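Local coordinates for protein aminopeptidase C (Lactobacillus rhamnosus, PDB 4K7C) that probably removes amino acids from the N-termini of peptides as a cysteine aminopeptidase of the papain-like C1 family, at residues A[103-115]-A[131-144]. Sequence-based numbering, arbitrary orientation.
Sequences DKFEKSNYFYENV and LLATPQQDGGQWDM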
# COMPACT_ATOMS: atom_id res chain seq x y z
N ASP A 103 11.01 0.21 36.25
CA ASP A 103 10.10 1.29 36.51
C ASP A 103 8.69 0.79 36.88
O ASP A 103 8.06 1.13 37.93
CB ASP A 103 10.05 2.27 35.34
CG ASP A 103 9.17 3.46 35.64
OD1 ASP A 103 9.47 4.15 36.64
OD2 ASP A 103 8.17 3.71 34.84
N LYS A 104 8.09 -0.02 36.03
CA LYS A 104 6.81 -0.64 36.31
C LYS A 104 6.73 -1.45 37.57
O LYS A 104 5.77 -1.43 38.28
CB LYS A 104 6.40 -1.52 35.13
CG LYS A 104 6.06 -0.81 33.84
CD LYS A 104 4.63 -1.00 33.46
CE LYS A 104 4.12 -0.13 32.28
NZ LYS A 104 4.15 1.33 32.47
N PHE A 105 7.77 -2.25 37.82
CA PHE A 105 7.75 -3.06 39.00
C PHE A 105 7.86 -2.19 40.27
O PHE A 105 7.08 -2.38 41.21
CB PHE A 105 8.85 -4.11 38.92
CG PHE A 105 8.71 -5.16 39.99
CD1 PHE A 105 7.50 -5.86 40.13
CD2 PHE A 105 9.76 -5.47 40.80
CE1 PHE A 105 7.31 -6.77 41.12
CE2 PHE A 105 9.56 -6.45 41.80
CZ PHE A 105 8.36 -7.12 41.91
N GLU A 106 8.76 -1.23 40.27
CA GLU A 106 8.96 -0.30 41.42
C GLU A 106 7.72 0.53 41.58
O GLU A 106 7.21 0.65 42.67
CB GLU A 106 10.18 0.58 41.22
CG GLU A 106 11.49 -0.19 41.39
CD GLU A 106 11.88 -0.48 42.88
OE1 GLU A 106 11.26 0.03 43.86
OE2 GLU A 106 12.86 -1.28 43.04
N LYS A 107 7.13 0.99 40.47
CA LYS A 107 5.84 1.73 40.60
C LYS A 107 4.69 0.92 41.22
O LYS A 107 3.86 1.51 41.86
CB LYS A 107 5.44 2.33 39.25
CG LYS A 107 6.23 3.52 38.81
CD LYS A 107 5.84 3.97 37.37
CE LYS A 107 6.40 5.32 37.10
NZ LYS A 107 6.46 5.53 35.62
N SER A 108 4.63 -0.40 40.99
CA SER A 108 3.64 -1.31 41.57
C SER A 108 3.73 -1.27 43.13
O SER A 108 2.77 -0.92 43.82
CB SER A 108 3.77 -2.74 40.95
OG SER A 108 3.60 -2.78 39.50
N ASN A 109 4.95 -1.42 43.63
CA ASN A 109 5.26 -1.27 45.05
C ASN A 109 5.01 0.14 45.60
O ASN A 109 4.40 0.29 46.69
CB ASN A 109 6.73 -1.61 45.27
CG ASN A 109 7.07 -1.71 46.76
OD1 ASN A 109 6.45 -2.54 47.44
ND2 ASN A 109 7.99 -0.93 47.21
N TYR A 110 5.45 1.14 44.84
CA TYR A 110 5.12 2.54 45.17
C TYR A 110 3.64 2.79 45.35
O TYR A 110 3.25 3.34 46.37
CB TYR A 110 5.76 3.53 44.16
CG TYR A 110 6.04 4.89 44.74
CD1 TYR A 110 7.30 5.17 45.23
CD2 TYR A 110 5.10 5.88 44.79
CE1 TYR A 110 7.63 6.39 45.75
CE2 TYR A 110 5.43 7.13 45.33
CZ TYR A 110 6.68 7.36 45.83
OH TYR A 110 7.08 8.56 46.36
N PHE A 111 2.82 2.28 44.42
CA PHE A 111 1.39 2.39 44.49
C PHE A 111 0.83 1.70 45.76
O PHE A 111 -0.00 2.27 46.46
CB PHE A 111 0.76 1.79 43.22
CG PHE A 111 -0.74 1.69 43.28
CD1 PHE A 111 -1.55 2.78 42.95
CD2 PHE A 111 -1.33 0.49 43.59
CE1 PHE A 111 -2.94 2.63 43.01
CE2 PHE A 111 -2.68 0.34 43.70
CZ PHE A 111 -3.52 1.43 43.38
N TYR A 112 1.30 0.50 46.06
CA TYR A 112 0.78 -0.22 47.22
C TYR A 112 1.10 0.58 48.49
O TYR A 112 0.30 0.62 49.43
CB TYR A 112 1.37 -1.59 47.33
CG TYR A 112 1.03 -2.54 46.22
CD1 TYR A 112 -0.24 -2.57 45.62
CD2 TYR A 112 1.97 -3.49 45.78
CE1 TYR A 112 -0.59 -3.50 44.64
CE2 TYR A 112 1.64 -4.43 44.80
CZ TYR A 112 0.39 -4.43 44.18
OH TYR A 112 0.01 -5.35 43.19
N GLU A 113 2.28 1.16 48.54
CA GLU A 113 2.69 1.90 49.74
C GLU A 113 1.83 3.17 49.85
O GLU A 113 1.46 3.61 50.97
CB GLU A 113 4.20 2.20 49.74
CG GLU A 113 5.05 0.96 50.02
CD GLU A 113 4.80 0.43 51.43
OE1 GLU A 113 4.65 1.32 52.33
OE2 GLU A 113 4.74 -0.81 51.63
N ASN A 114 1.52 3.77 48.72
CA ASN A 114 0.60 4.94 48.72
C ASN A 114 -0.81 4.61 49.15
O ASN A 114 -1.46 5.40 49.88
CB ASN A 114 0.62 5.68 47.37
CG ASN A 114 1.81 6.61 47.26
OD1 ASN A 114 2.36 7.06 48.26
ND2 ASN A 114 2.24 6.93 46.02
N VAL A 115 -1.30 3.44 48.75
CA VAL A 115 -2.57 2.97 49.15
C VAL A 115 -2.59 2.68 50.67
O VAL A 115 -3.60 3.01 51.35
CB VAL A 115 -2.94 1.63 48.43
CG1 VAL A 115 -4.16 1.03 49.02
CG2 VAL A 115 -3.24 1.91 46.94
N LEU A 131 -4.65 8.83 43.14
CA LEU A 131 -4.01 7.51 43.12
C LEU A 131 -4.67 6.45 42.25
O LEU A 131 -4.00 5.78 41.47
CB LEU A 131 -4.03 6.92 44.53
CG LEU A 131 -2.76 6.99 45.31
CD1 LEU A 131 -3.02 6.26 46.65
CD2 LEU A 131 -1.59 6.34 44.53
N LEU A 132 -5.98 6.30 42.42
CA LEU A 132 -6.70 5.20 41.78
C LEU A 132 -6.95 5.53 40.31
O LEU A 132 -7.18 4.60 39.51
CB LEU A 132 -7.98 4.89 42.48
CG LEU A 132 -7.75 4.39 43.87
CD1 LEU A 132 -9.06 4.28 44.63
CD2 LEU A 132 -7.07 3.02 43.87
N ALA A 133 -6.98 6.82 40.00
CA ALA A 133 -7.25 7.24 38.62
C ALA A 133 -6.08 6.83 37.71
O ALA A 133 -6.30 6.46 36.57
CB ALA A 133 -7.54 8.73 38.51
N THR A 134 -4.85 6.84 38.26
CA THR A 134 -3.69 6.49 37.49
C THR A 134 -2.72 5.65 38.30
O THR A 134 -1.69 6.19 38.79
CB THR A 134 -2.98 7.72 36.93
OG1 THR A 134 -3.92 8.65 36.43
CG2 THR A 134 -2.10 7.35 35.83
N PRO A 135 -3.06 4.38 38.55
CA PRO A 135 -2.17 3.63 39.48
C PRO A 135 -0.69 3.63 39.11
O PRO A 135 0.17 3.86 39.97
CB PRO A 135 -2.78 2.21 39.47
CG PRO A 135 -4.18 2.42 39.09
CD PRO A 135 -4.12 3.49 38.05
N GLN A 136 -0.38 3.39 37.85
CA GLN A 136 0.91 3.69 37.31
C GLN A 136 0.74 4.15 35.88
O GLN A 136 -0.36 4.08 35.33
CB GLN A 136 1.81 2.48 37.41
CG GLN A 136 1.21 1.24 36.75
CD GLN A 136 1.51 1.17 35.25
OE1 GLN A 136 2.65 1.36 34.79
NE2 GLN A 136 0.50 0.90 34.50
N GLN A 137 1.81 4.60 35.27
CA GLN A 137 1.81 4.94 33.86
C GLN A 137 3.22 4.83 33.32
O GLN A 137 4.18 4.63 34.06
CB GLN A 137 1.25 6.35 33.69
CG GLN A 137 2.02 7.46 34.41
CD GLN A 137 1.37 8.83 34.28
OE1 GLN A 137 1.33 9.37 33.22
NE2 GLN A 137 0.87 9.38 35.39
N ASP A 138 3.35 4.99 32.02
CA ASP A 138 4.68 4.95 31.36
C ASP A 138 5.60 6.07 31.70
O ASP A 138 6.80 5.84 31.74
CB ASP A 138 4.57 4.87 29.82
CG ASP A 138 4.05 3.53 29.30
OD1 ASP A 138 3.70 2.57 30.05
OD2 ASP A 138 3.89 3.41 28.05
N GLY A 139 5.08 7.30 31.89
CA GLY A 139 5.90 8.44 32.07
C GLY A 139 6.65 8.59 33.40
O GLY A 139 6.30 7.97 34.43
N GLY A 140 7.53 9.59 33.39
CA GLY A 140 8.28 9.90 34.59
C GLY A 140 9.02 11.22 34.54
O GLY A 140 8.72 12.13 33.74
N GLN A 141 9.96 11.38 35.48
CA GLN A 141 10.80 12.54 35.56
C GLN A 141 12.25 12.08 35.79
O GLN A 141 12.50 10.91 36.16
CB GLN A 141 10.28 13.46 36.70
CG GLN A 141 8.80 13.77 36.62
CD GLN A 141 8.36 15.02 37.39
OE1 GLN A 141 9.18 15.79 37.87
NE2 GLN A 141 7.07 15.23 37.48
N TRP A 142 13.20 12.99 35.56
CA TRP A 142 14.63 12.72 35.58
C TRP A 142 15.07 11.99 36.87
O TRP A 142 15.74 10.98 36.80
CB TRP A 142 15.44 14.02 35.44
CG TRP A 142 16.88 13.75 35.66
CD1 TRP A 142 17.57 13.79 36.85
CD2 TRP A 142 17.84 13.28 34.68
NE1 TRP A 142 18.86 13.38 36.67
CE2 TRP A 142 19.06 13.08 35.35
CE3 TRP A 142 17.78 13.04 33.31
CZ2 TRP A 142 20.23 12.65 34.68
CZ3 TRP A 142 18.94 12.66 32.65
CH2 TRP A 142 20.15 12.43 33.33
N ASP A 143 14.62 12.46 38.03
CA ASP A 143 15.11 11.90 39.30
C ASP A 143 14.62 10.46 39.49
O ASP A 143 15.30 9.65 40.12
CB ASP A 143 14.65 12.77 40.47
CG ASP A 143 15.25 14.19 40.44
OD1 ASP A 143 16.43 14.39 40.10
OD2 ASP A 143 14.47 15.14 40.77
N MSE A 144 13.44 10.16 38.94
CA MSE A 144 12.94 8.77 38.90
C MSE A 144 13.74 7.88 37.98
O MSE A 144 13.94 6.70 38.26
CB MSE A 144 11.46 8.82 38.46
CG MSE A 144 10.60 9.41 39.56
SE MSE A 144 8.83 9.98 38.87
CE MSE A 144 8.05 8.26 38.34
O HOH W 1 6.77 2.83 33.04
O HOH W 2 2.69 4.10 41.09
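K107 runs out from helix 96-117 with its chain extended beyond CG, and its NZ enters the bend of the segment 131-144, where it donates to two backbone carbonyls. NZ reaches G139 O at 2.7 Å from above the plane of that carbonyl, and Q137 O at 2.9 Å, tilted 27° from the Q137 carbonyl's own plane. The third grip comes from its own helix: D103, one turn earlier, offers K107 NZ the syn lone pair of OD2 at 2.6 Å. Lysine suits this buried spot because one ammonium serves all three oxygens, while its CE packs against the methyl CE of M144, a selenomethionine crossing it at about a right angle. A methionine in place of K107 would probably leave the carboxylate of D103 without its charged mate and the carbonyls of Q137 and G139 without this donor.

K104 bends at chi2 (-116°) and again at chi4, which carries NZ between two side chains. K104 NZ lies in the plane of the Q136 amide carbonyl, on a lone pair of OE1, at 2.8 Å, and forms a salt bridge with the anti lone pair of D138 OD1. The amide NE2 of Q136 turns instead to N173, and D138 OD2 to S169, so each partner of the lysine is held by a second residue in turn. These bonds fasten the loop joining helices 126-133 and 142-152 to helix 96-117 within the papain-like fold; the indole NE1 of W71, on helix 70-87, hydrogen-bonds to D138 O.

Farther along, the contact turns apolar. F111, its CG anti to the backbone N (chi1 173°), lays one ring face under P135 CB, a CH-pi contact 4.0 Å from the centroid. L132 CD2 and L131 O lie at the ring edge. L131, branched to fill two directions, sets CD2 between F111 CD1 and N114 CB, 3.7 Å from the latter, while CD1 lies against the N114 backbone.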